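Local coordinates for intestinal fatty acid binding protein (Rattus norvegicus, PDB 1ICM), which binds long-chain fatty acids such as myristate inside a beta-barrel and probably serves in their uptake or transport within intestinal cells, at residues Gly44-Val49 and Asp59-Leu64. Residues are numbered along the deposited sequence; the frame is centred on the assembly and turned at random.
Sequences GNKFTV and DVVFEL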
ATOM      1  N   GLY A  44     -17.822  -9.847   2.643  1.00 21.28           N
ATOM      2  CA  GLY A  44     -17.494 -10.766   3.711  1.00 26.45           C
ATOM      3  C   GLY A  44     -16.080 -10.477   4.216  1.00 15.45           C
ATOM      4  O   GLY A  44     -15.700  -9.402   4.680  1.00 20.45           O
ATOM      5  N   ASN A  45     -15.313 -11.550   4.099  1.00 18.86           N
ATOM      6  CA  ASN A  45     -13.919 -11.653   4.488  1.00 21.62           C
ATOM      7  C   ASN A  45     -12.983 -11.296   3.315  1.00 15.59           C
ATOM      8  O   ASN A  45     -11.756 -11.287   3.463  1.00 16.77           O
ATOM      9  CB  ASN A  45     -13.694 -13.150   4.896  1.00 22.05           C
ATOM     10  CG  ASN A  45     -12.831 -13.346   6.136  1.00 37.08           C
ATOM     11  OD1 ASN A  45     -12.129 -14.382   6.279  1.00 43.68           O
ATOM     12  ND2 ASN A  45     -12.899 -12.348   7.029  1.00 36.27           N
ATOM     13  N   LYS A  46     -13.544 -11.024   2.129  1.00 11.96           N
ATOM     14  CA  LYS A  46     -12.702 -10.697   0.973  1.00 14.13           C
ATOM     15  C   LYS A  46     -12.771  -9.234   0.595  1.00 15.19           C
ATOM     16  O   LYS A  46     -13.828  -8.609   0.561  1.00 22.28           O
ATOM     17  CB  LYS A  46     -13.194 -11.423  -0.270  1.00 18.65           C
ATOM     18  CG  LYS A  46     -12.868 -12.889  -0.232  1.00 26.56           C
ATOM     19  CD  LYS A  46     -13.530 -13.717  -1.322  1.00 25.40           C
ATOM     20  CE  LYS A  46     -12.809 -13.646  -2.642  1.00 26.81           C
ATOM     21  NZ  LYS A  46     -13.089 -14.827  -3.469  1.00 29.53           N
ATOM     22  N   PHE A  47     -11.650  -8.670   0.268  1.00  7.14           N
ATOM     23  CA  PHE A  47     -11.595  -7.291  -0.120  1.00  9.99           C
ATOM     24  C   PHE A  47     -11.150  -7.148  -1.578  1.00 19.06           C
ATOM     25  O   PHE A  47     -10.342  -7.965  -2.060  1.00 12.96           O
ATOM     26  CB  PHE A  47     -10.546  -6.530   0.691  1.00 12.45           C
ATOM     27  CG  PHE A  47     -10.963  -6.158   2.095  1.00 15.83           C
ATOM     28  CD1 PHE A  47     -11.113  -7.153   3.063  1.00 17.06           C
ATOM     29  CD2 PHE A  47     -11.224  -4.836   2.461  1.00 19.43           C
ATOM     30  CE1 PHE A  47     -11.501  -6.800   4.355  1.00 19.68           C
ATOM     31  CE2 PHE A  47     -11.630  -4.475   3.747  1.00 18.46           C
ATOM     32  CZ  PHE A  47     -11.790  -5.478   4.700  1.00 14.86           C
ATOM     33  N   THR A  48     -11.662  -6.097  -2.236  1.00 14.53           N
ATOM     34  CA  THR A  48     -11.294  -5.779  -3.593  1.00 10.27           C
ATOM     35  C   THR A  48     -10.815  -4.354  -3.563  1.00 11.26           C
ATOM     36  O   THR A  48     -11.546  -3.454  -3.152  1.00 11.84           O
ATOM     37  CB  THR A  48     -12.394  -5.902  -4.643  1.00 12.51           C
ATOM     38  OG1 THR A  48     -12.783  -7.249  -4.695  1.00 13.23           O
ATOM     39  CG2 THR A  48     -11.866  -5.476  -6.024  1.00 15.83           C
ATOM     40  N   VAL A  49      -9.563  -4.178  -3.997  1.00  7.71           N
ATOM     41  CA  VAL A  49      -8.938  -2.863  -4.045  1.00  8.46           C
ATOM     42  C   VAL A  49      -8.593  -2.566  -5.496  1.00 14.24           C
ATOM     43  O   VAL A  49      -7.828  -3.266  -6.158  1.00 12.60           O
ATOM     44  CB  VAL A  49      -7.665  -2.692  -3.227  1.00 12.39           C
ATOM     45  CG1 VAL A  49      -7.178  -1.245  -3.257  1.00 17.52           C
ATOM     46  CG2 VAL A  49      -7.833  -3.138  -1.772  1.00 14.80           C
ATOM     47  N   ASP A  59      -6.641  -4.508 -10.381  1.00 11.77           N
ATOM     48  CA  ASP A  59      -7.443  -4.945  -9.257  1.00 13.18           C
ATOM     49  C   ASP A  59      -6.578  -5.830  -8.348  1.00 15.99           C
ATOM     50  O   ASP A  59      -5.746  -6.644  -8.811  1.00 14.65           O
ATOM     51  CB  ASP A  59      -8.607  -5.811  -9.747  1.00 16.74           C
ATOM     52  CG  ASP A  59      -9.732  -5.037 -10.387  1.00 22.84           C
ATOM     53  OD1 ASP A  59      -9.446  -3.780 -10.634  1.00 22.36           O
ATOM     54  OD2 ASP A  59     -10.800  -5.560 -10.635  1.00 28.61           O
ATOM     55  N   VAL A  60      -6.763  -5.661  -7.048  1.00 11.32           N
ATOM     56  CA  VAL A  60      -6.056  -6.471  -6.059  1.00  9.90           C
ATOM     57  C   VAL A  60      -7.173  -7.115  -5.241  1.00 11.94           C
ATOM     58  O   VAL A  60      -7.998  -6.418  -4.645  1.00 17.31           O
ATOM     59  CB  VAL A  60      -5.174  -5.653  -5.144  1.00 14.85           C
ATOM     60  CG1 VAL A  60      -4.278  -6.586  -4.338  1.00 18.58           C
ATOM     61  CG2 VAL A  60      -4.302  -4.662  -5.911  1.00 20.16           C
ATOM     62  N   VAL A  61      -7.234  -8.430  -5.212  1.00 11.02           N
ATOM     63  CA  VAL A  61      -8.227  -9.128  -4.423  1.00  8.98           C
ATOM     64  C   VAL A  61      -7.567  -9.978  -3.333  1.00 13.44           C
ATOM     65  O   VAL A  61      -6.632 -10.744  -3.603  1.00 11.50           O
ATOM     66  CB  VAL A  61      -8.995 -10.057  -5.361  1.00 15.08           C
ATOM     67  CG1 VAL A  61     -10.005 -10.916  -4.595  1.00 13.97           C
ATOM     68  CG2 VAL A  61      -9.658  -9.203  -6.444  1.00 16.22           C
ATOM     69  N   PHE A  62      -8.013  -9.880  -2.107  1.00 10.66           N
ATOM     70  CA  PHE A  62      -7.483 -10.701  -1.047  1.00 13.50           C
ATOM     71  C   PHE A  62      -8.515 -11.135   0.004  1.00 15.13           C
ATOM     72  O   PHE A  62      -9.514 -10.464   0.227  1.00 11.09           O
ATOM     73  CB  PHE A  62      -6.302 -10.023  -0.346  1.00 11.27           C
ATOM     74  CG  PHE A  62      -6.560  -8.701   0.271  1.00  6.88           C
ATOM     75  CD1 PHE A  62      -7.011  -8.649   1.590  1.00 12.11           C
ATOM     76  CD2 PHE A  62      -6.336  -7.511  -0.412  1.00  9.83           C
ATOM     77  CE1 PHE A  62      -7.204  -7.418   2.206  1.00 15.20           C
ATOM     78  CE2 PHE A  62      -6.520  -6.272   0.189  1.00 11.45           C
ATOM     79  CZ  PHE A  62      -6.966  -6.232   1.508  1.00  9.69           C
ATOM     80  N   GLU A  63      -8.283 -12.285   0.648  1.00 11.33           N
ATOM     81  CA  GLU A  63      -9.130 -12.784   1.704  1.00  7.45           C
ATOM     82  C   GLU A  63      -8.326 -12.582   2.990  1.00 12.21           C
ATOM     83  O   GLU A  63      -7.125 -12.911   3.021  1.00 12.95           O
ATOM     84  CB  GLU A  63      -9.432 -14.280   1.495  1.00 12.18           C
ATOM     85  CG  GLU A  63     -10.334 -14.752   2.642  1.00 24.60           C
ATOM     86  CD  GLU A  63     -10.833 -16.169   2.495  1.00 32.81           C
ATOM     87  OE1 GLU A  63     -10.702 -16.708   1.306  1.00 29.64           O
ATOM     88  OE2 GLU A  63     -11.330 -16.751   3.443  1.00 38.53           O
ATOM     89  N   LEU A  64      -8.903 -12.022   4.052  1.00 10.14           N
ATOM     90  CA  LEU A  64      -8.138 -11.810   5.277  1.00 11.69           C
ATOM     91  C   LEU A  64      -7.454 -13.090   5.777  1.00 13.76           C
ATOM     92  O   LEU A  64      -8.069 -14.165   5.748  1.00 14.38           O
ATOM     93  CB  LEU A  64      -9.076 -11.270   6.385  1.00 16.38           C
ATOM     94  CG  LEU A  64      -9.598  -9.852   6.149  1.00 16.13           C
ATOM     95  CD1 LEU A  64     -10.440  -9.466   7.366  1.00 18.92           C
ATOM     96  CD2 LEU A  64      -8.426  -8.879   6.061  1.00 18.26           C
TER
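The carbonyl oxygen of Phe-62 takes the backbone N-H of Phe-47, N to O 2.8 Å and nearly straight, and the CA-H of Lys-46 leans on the same oxygen as a weaker contact. Phe-62 N returns a bond to Phe-47 O, closing one hydrogen-bonded pair of the antiparallel ladder; Val-49 and Val-60 form the next, with both N to O separations 2.8 Å. Past the last strand pair, Leu-64 N still reaches Asn-45 O at 3.0 Å, so the ladder runs on into the loop ends.

On the face carrying Phe-47, Val-49, Val-60 and Phe-62, the two aromatic rings lie nearly parallel, their planes 8° apart, but are slid so far that they barely overlap, with centroids 5.5 Å apart. It is Phe-47 CB that sits over the Phe-62 ring, 3.9 Å from its centroid, in a CH-pi contact. Phe-62 CG stands between its own backbone N and carbonyl carbon (chi1 59°), which swings the ring across to the neighbouring strand beneath Phe-47 CB. Val-49 CG2 meets the same ring at CE2, 3.9 Å away, while Phe-47 CE1 rests against Leu-64 CG at 4.0 Å.

The other face is more polar and more open to solvent: the aliphatic part of Lys-46 crosses Glu-63, and Thr-48 lies alongside Val-61. At the far end Asp-59 makes a salt bridge with Lys-50.

Bound myristate touches Val-49, Val-60 and Phe-62, whereas Phe-47 packs on Ile-40 of the next strand; the Phe-62 ring also stacks with Trp-82. An antiparallel beta hairpin with an apolar face turned inward, part of which meets the bound fatty acid, and a mostly polar, more solvent-exposed face outward is characteristic of the beta-barrel of cytosolic fatty-acid binding proteins.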